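Local coordinates for DisA protein (Sorangium cellulosum, PDB 6CCA), which probably transfers methyl groups to carbon, building the gem-dimethyl group of a disorazol-type polyketide on a trans-acyltransferase assembly line, at residues A[296-310]-A[322-336]. Residues are numbered along the deposited sequence; the frame is centred on the assembly and turned at random.
Sequences SAERFDVVLGANVVH and IKRLLKANGWLVLNE
Val-303, at the tight centre of this contact, packs its CG2 branch 3.6 Å from Leu-326 CD2 and also against Ile-322 CG2, while CG1, anti to the backbone N (chi1 177°), turns to Leu-332 CD1. Helix 315-325 thus lies against the face of the sheet that carries Val-303, in a right-handed crossover between parallel strands, as in the Rossmann-like core of class I methyltransferases. Val-303 and Gly-305 each give their N-H to strand 330-337 and take one back, and Gly-305 N lies 2.9 Å from Val-333 O. On the other face Val-302 CG1 meets Val-333 CG2 and Leu-304 CD1 meets Val-333 CG1, with helix 196-216 beyond.

The ends are more polar and wetter. Near the helix exit, Lys-327 runs extended beyond CG and sets NZ 3.0 Å from Asp-301 OD2 in a salt bridge; Arg-216 and the Thr-227 N-H share that carboxylate. Around Glu-298 the chain is partly exposed; one water links its OE1 to Ala-328 N, and its OE2 pairs with Arg-29. At the opposite end Glu-336, bent at chi2 (-74°), presents the syn lone pair of OE2 to His-310 ND1, 3.0 Å away and in the ring plane. A water also joins the Glu-336 carboxylate to Val-309 N. With ND1 as the donor, the carboxylate helps hold the ring's rotation.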
loop_
_atom_site.group_PDB
_atom_site.type_symbol
_atom_site.label_atom_id
_atom_site.label_comp_id
_atom_site.label_asym_id
_atom_site.label_seq_id
_atom_site.Cartn_x
_atom_site.Cartn_y
_atom_site.Cartn_z
ATOM N N SER A 296 -0.862 22.616 12.352
ATOM C CA SER A 296 -1.551 22.750 13.632
ATOM C C SER A 296 -2.575 21.638 13.959
ATOM O O SER A 296 -3.132 20.968 13.058
ATOM C CB SER A 296 -2.172 24.135 13.700
ATOM O OG SER A 296 -2.936 24.356 12.560
ATOM N N ALA A 297 -2.790 21.443 15.246
ATOM C CA ALA A 297 -3.834 20.592 15.732
ATOM C C ALA A 297 -5.218 20.998 15.259
ATOM O O ALA A 297 -5.507 22.180 15.145
ATOM C CB ALA A 297 -3.875 20.620 17.260
ATOM N N GLU A 298 -6.021 19.994 14.965
ATOM C CA GLU A 298 -7.354 20.102 14.398
ATOM C C GLU A 298 -7.528 21.022 13.197
ATOM O O GLU A 298 -8.477 21.717 13.096
ATOM C CB GLU A 298 -8.427 20.377 15.456
ATOM C CG GLU A 298 -8.379 21.750 16.009
ATOM C CD GLU A 298 -9.716 22.298 16.483
ATOM O OE1 GLU A 298 -10.789 21.909 16.050
ATOM O OE2 GLU A 298 -9.644 23.199 17.277
ATOM N N ARG A 299 -6.596 20.938 12.279
ATOM C CA ARG A 299 -6.629 21.750 11.112
ATOM C C ARG A 299 -7.343 21.128 9.933
ATOM O O ARG A 299 -7.763 21.798 9.065
ATOM C CB ARG A 299 -5.226 22.086 10.671
ATOM C CG ARG A 299 -5.179 23.549 10.319
ATOM C CD ARG A 299 -4.241 23.912 9.221
ATOM N NE ARG A 299 -4.927 24.603 8.166
ATOM C CZ ARG A 299 -4.344 25.442 7.367
ATOM N NH1 ARG A 299 -3.066 25.716 7.540
ATOM N NH2 ARG A 299 -5.027 25.982 6.400
ATOM N N PHE A 300 -7.419 19.817 9.941
ATOM C CA PHE A 300 -7.812 19.064 8.785
ATOM C C PHE A 300 -9.144 18.392 8.910
ATOM O O PHE A 300 -9.391 17.766 9.872
ATOM C CB PHE A 300 -6.734 18.028 8.475
ATOM C CG PHE A 300 -5.457 18.646 8.052
ATOM C CD1 PHE A 300 -5.343 19.217 6.827
ATOM C CD2 PHE A 300 -4.430 18.767 8.922
ATOM C CE1 PHE A 300 -4.210 19.847 6.449
ATOM C CE2 PHE A 300 -3.272 19.388 8.542
ATOM C CZ PHE A 300 -3.179 19.927 7.303
ATOM N N ASP A 301 -9.953 18.523 7.867
ATOM C CA ASP A 301 -11.236 17.848 7.821
ATOM C C ASP A 301 -11.040 16.392 7.435
ATOM O O ASP A 301 -11.830 15.528 7.816
ATOM C CB ASP A 301 -12.092 18.537 6.803
ATOM C CG ASP A 301 -12.447 19.970 7.241
ATOM O OD1 ASP A 301 -13.409 20.105 8.044
ATOM O OD2 ASP A 301 -11.685 20.893 6.928
ATOM N N VAL A 302 -10.055 16.137 6.574
ATOM C CA VAL A 302 -9.796 14.768 6.020
ATOM C C VAL A 302 -8.303 14.585 5.932
ATOM O O VAL A 302 -7.587 15.511 5.536
ATOM C CB VAL A 302 -10.389 14.574 4.578
ATOM C CG1 VAL A 302 -10.153 13.169 4.036
ATOM C CG2 VAL A 302 -11.856 14.888 4.528
ATOM N N VAL A 303 -7.847 13.402 6.327
ATOM C CA VAL A 303 -6.530 12.942 6.015
ATOM C C VAL A 303 -6.624 11.740 5.086
ATOM O O VAL A 303 -7.302 10.754 5.424
ATOM C CB VAL A 303 -5.751 12.571 7.241
ATOM C CG1 VAL A 303 -4.387 12.029 6.901
ATOM C CG2 VAL A 303 -5.531 13.762 8.130
ATOM N N LEU A 304 -5.928 11.798 3.953
ATOM C CA LEU A 304 -5.867 10.720 2.966
ATOM C C LEU A 304 -4.489 10.078 2.974
ATOM O O LEU A 304 -3.448 10.769 2.936
ATOM C CB LEU A 304 -6.101 11.308 1.556
ATOM C CG LEU A 304 -5.754 10.372 0.390
ATOM C CD1 LEU A 304 -6.738 9.199 0.412
ATOM C CD2 LEU A 304 -5.896 11.139 -0.896
ATOM N N GLY A 305 -4.461 8.748 3.038
ATOM C CA GLY A 305 -3.207 7.970 2.988
ATOM C C GLY A 305 -3.361 6.870 1.982
ATOM O O GLY A 305 -4.066 5.884 2.259
ATOM N N ALA A 306 -2.722 7.003 0.836
ATOM C CA ALA A 306 -2.876 6.028 -0.203
ATOM C C ALA A 306 -1.690 5.173 -0.229
ATOM O O ALA A 306 -0.656 5.585 -0.824
ATOM C CB ALA A 306 -3.060 6.763 -1.535
ATOM N N ASN A 307 -1.773 4.021 0.442
ATOM C CA ASN A 307 -0.783 2.958 0.450
ATOM C C ASN A 307 0.536 3.386 1.106
ATOM O O ASN A 307 1.596 3.037 0.613
ATOM C CB ASN A 307 -0.559 2.314 -0.956
ATOM C CG ASN A 307 -1.711 1.348 -1.344
ATOM O OD1 ASN A 307 -1.887 0.323 -0.734
ATOM N ND2 ASN A 307 -2.527 1.722 -2.379
ATOM N N VAL A 308 0.454 4.218 2.141
ATOM C CA VAL A 308 1.603 4.725 2.806
ATOM C C VAL A 308 1.544 4.728 4.348
ATOM O O VAL A 308 2.588 4.644 5.019
ATOM C CB VAL A 308 1.827 6.234 2.363
ATOM C CG1 VAL A 308 2.197 6.319 0.875
ATOM C CG2 VAL A 308 0.591 7.108 2.668
ATOM N N VAL A 309 0.342 4.750 4.962
ATOM C CA VAL A 309 0.303 4.867 6.426
ATOM C C VAL A 309 0.922 3.653 7.116
ATOM O O VAL A 309 1.437 3.762 8.273
ATOM C CB VAL A 309 -1.144 5.103 6.952
ATOM C CG1 VAL A 309 -1.250 5.056 8.469
ATOM C CG2 VAL A 309 -1.618 6.489 6.502
ATOM N N HIS A 310 0.862 2.491 6.452
ATOM C CA HIS A 310 1.556 1.294 7.031
ATOM C C HIS A 310 3.113 1.460 7.128
ATOM O O HIS A 310 3.768 0.668 7.796
ATOM C CB HIS A 310 1.284 0.050 6.197
ATOM C CG HIS A 310 1.895 0.119 4.824
ATOM N ND1 HIS A 310 1.199 0.585 3.721
ATOM C CD2 HIS A 310 3.151 -0.141 4.389
ATOM C CE1 HIS A 310 2.011 0.608 2.674
ATOM N NE2 HIS A 310 3.191 0.145 3.048
ATOM N N ILE A 322 -2.298 11.453 13.564
ATOM C CA ILE A 322 -3.400 11.766 12.602
ATOM C C ILE A 322 -4.625 12.376 13.330
ATOM O O ILE A 322 -5.188 13.374 12.876
ATOM C CB ILE A 322 -3.760 10.517 11.801
ATOM C CG1 ILE A 322 -2.606 10.269 10.836
ATOM C CG2 ILE A 322 -5.042 10.687 11.007
ATOM C CD1 ILE A 322 -2.718 8.936 10.071
ATOM N N LYS A 323 -4.994 11.776 14.458
ATOM C CA LYS A 323 -6.078 12.290 15.303
ATOM C C LYS A 323 -5.818 13.693 15.839
ATOM O O LYS A 323 -6.736 14.473 15.936
ATOM C CB LYS A 323 -6.392 11.324 16.453
ATOM C CG LYS A 323 -7.061 10.087 15.968
ATOM C CD LYS A 323 -7.582 9.233 17.088
ATOM C CE LYS A 323 -8.973 9.639 17.537
ATOM N NZ LYS A 323 -9.239 9.018 18.865
ATOM N N ARG A 324 -4.572 14.029 16.092
ATOM C CA ARG A 324 -4.197 15.384 16.531
ATOM C C ARG A 324 -4.442 16.364 15.415
ATOM O O ARG A 324 -4.972 17.426 15.660
ATOM C CB ARG A 324 -2.708 15.415 16.953
ATOM C CG ARG A 324 -2.190 16.789 17.384
ATOM C CD ARG A 324 -0.915 16.660 18.236
ATOM N NE ARG A 324 -1.187 15.793 19.402
ATOM C CZ ARG A 324 -1.958 16.153 20.446
ATOM N NH1 ARG A 324 -2.530 17.363 20.495
ATOM N NH2 ARG A 324 -2.166 15.298 21.446
ATOM N N LEU A 325 -4.059 15.993 14.186
ATOM C CA LEU A 325 -4.212 16.844 13.023
ATOM C C LEU A 325 -5.675 16.985 12.570
ATOM O O LEU A 325 -6.073 18.023 12.049
ATOM C CB LEU A 325 -3.435 16.296 11.844
ATOM C CG LEU A 325 -1.912 16.383 11.999
ATOM C CD1 LEU A 325 -1.176 15.475 11.057
ATOM C CD2 LEU A 325 -1.449 17.834 11.812
ATOM N N LEU A 326 -6.446 15.904 12.711
ATOM C CA LEU A 326 -7.860 15.940 12.277
ATOM C C LEU A 326 -8.750 16.714 13.248
ATOM O O LEU A 326 -8.586 16.626 14.474
ATOM C CB LEU A 326 -8.408 14.509 12.249
ATOM C CG LEU A 326 -8.123 13.669 11.007
ATOM C CD1 LEU A 326 -8.630 12.257 11.234
ATOM C CD2 LEU A 326 -8.750 14.269 9.748
ATOM N N LYS A 327 -9.710 17.409 12.686
ATOM C CA LYS A 327 -10.842 17.902 13.478
ATOM C C LYS A 327 -11.609 16.735 14.054
ATOM O O LYS A 327 -11.627 15.633 13.517
ATOM C CB LYS A 327 -11.772 18.679 12.562
ATOM C CG LYS A 327 -11.146 19.988 12.107
ATOM C CD LYS A 327 -12.006 20.747 11.145
ATOM C CE LYS A 327 -11.216 21.965 10.633
ATOM N NZ LYS A 327 -12.023 22.493 9.499
ATOM N N ALA A 328 -12.268 16.992 15.178
ATOM C CA ALA A 328 -13.279 16.081 15.640
ATOM C C ALA A 328 -14.248 15.788 14.524
ATOM O O ALA A 328 -14.688 16.686 13.798
ATOM C CB ALA A 328 -13.997 16.709 16.876
ATOM N N ASN A 329 -14.664 14.513 14.413
ATOM C CA ASN A 329 -15.502 14.036 13.303
ATOM C C ASN A 329 -14.917 14.303 11.877
ATOM O O ASN A 329 -15.663 14.310 10.869
ATOM C CB ASN A 329 -16.851 14.734 13.330
ATOM C CG ASN A 329 -17.587 14.473 14.637
ATOM O OD1 ASN A 329 -17.433 13.403 15.181
ATOM N ND2 ASN A 329 -18.373 15.441 15.136
ATOM N N GLY A 330 -13.568 14.445 11.811
ATOM C CA GLY A 330 -12.862 14.451 10.538
ATOM C C GLY A 330 -12.619 12.971 10.130
ATOM O O GLY A 330 -12.626 12.036 10.977
ATOM N N TRP A 331 -12.424 12.777 8.848
ATOM C CA TRP A 331 -12.212 11.390 8.324
ATOM C C TRP A 331 -10.762 11.064 8.018
ATOM O O TRP A 331 -10.007 11.927 7.511
ATOM C CB TRP A 331 -12.993 11.216 7.032
ATOM C CG TRP A 331 -14.489 11.328 7.083
ATOM C CD1 TRP A 331 -15.265 11.711 8.119
ATOM C CD2 TRP A 331 -15.340 11.166 5.966
ATOM N NE1 TRP A 331 -16.593 11.704 7.722
ATOM C CE2 TRP A 331 -16.655 11.420 6.389
ATOM C CE3 TRP A 331 -15.108 10.830 4.618
ATOM C CZ2 TRP A 331 -17.752 11.311 5.532
ATOM C CZ3 TRP A 331 -16.193 10.745 3.734
ATOM C CH2 TRP A 331 -17.532 10.963 4.219
ATOM N N LEU A 332 -10.380 9.829 8.325
ATOM C CA LEU A 332 -9.212 9.199 7.743
ATOM C C LEU A 332 -9.662 8.297 6.604
ATOM O O LEU A 332 -10.620 7.522 6.781
ATOM C CB LEU A 332 -8.512 8.404 8.812
ATOM C CG LEU A 332 -7.351 7.544 8.341
ATOM C CD1 LEU A 332 -6.235 8.425 7.750
ATOM C CD2 LEU A 332 -6.777 6.712 9.491
ATOM N N VAL A 333 -9.083 8.490 5.431
ATOM C CA VAL A 333 -9.404 7.674 4.260
ATOM C C VAL A 333 -8.116 6.935 3.901
ATOM O O VAL A 333 -7.045 7.562 3.600
ATOM C CB VAL A 333 -9.849 8.553 3.096
ATOM C CG1 VAL A 333 -10.096 7.663 1.878
ATOM C CG2 VAL A 333 -11.081 9.353 3.509
ATOM N N LEU A 334 -8.169 5.612 4.006
ATOM C CA LEU A 334 -7.032 4.759 3.650
ATOM C C LEU A 334 -7.310 3.960 2.384
ATOM O O LEU A 334 -8.437 3.421 2.224
ATOM C CB LEU A 334 -6.734 3.774 4.792
ATOM C CG LEU A 334 -6.411 4.289 6.159
ATOM C CD1 LEU A 334 -6.352 3.182 7.212
ATOM C CD2 LEU A 334 -5.084 5.035 6.114
ATOM N N ASN A 335 -6.291 3.869 1.519
ATOM C CA ASN A 335 -6.239 2.869 0.480
ATOM C C ASN A 335 -5.045 1.997 0.796
ATOM O O ASN A 335 -3.886 2.516 0.860
ATOM C CB ASN A 335 -6.064 3.559 -0.851
ATOM C CG ASN A 335 -6.027 2.584 -2.027
ATOM O OD1 ASN A 335 -6.101 1.358 -1.849
ATOM N ND2 ASN A 335 -6.014 3.143 -3.244
ATOM N N GLU A 336 -5.298 0.745 1.109
ATOM C CA GLU A 336 -4.293 -0.151 1.627
ATOM C C GLU A 336 -4.359 -1.558 1.009
ATOM O O GLU A 336 -5.412 -2.073 0.670
ATOM C CB GLU A 336 -4.426 -0.333 3.175
ATOM C CG GLU A 336 -3.790 0.795 3.997
ATOM C CD GLU A 336 -2.256 0.705 3.986
ATOM O OE1 GLU A 336 -1.672 -0.388 3.945
ATOM O OE2 GLU A 336 -1.605 1.746 4.019
HETATM O O HOH W 1 -12.490 19.823 15.848
HETATM O O HOH W 2 -2.146 4.213 3.747
HETATM O O HOH W 3 -0.566 -0.923 1.366
#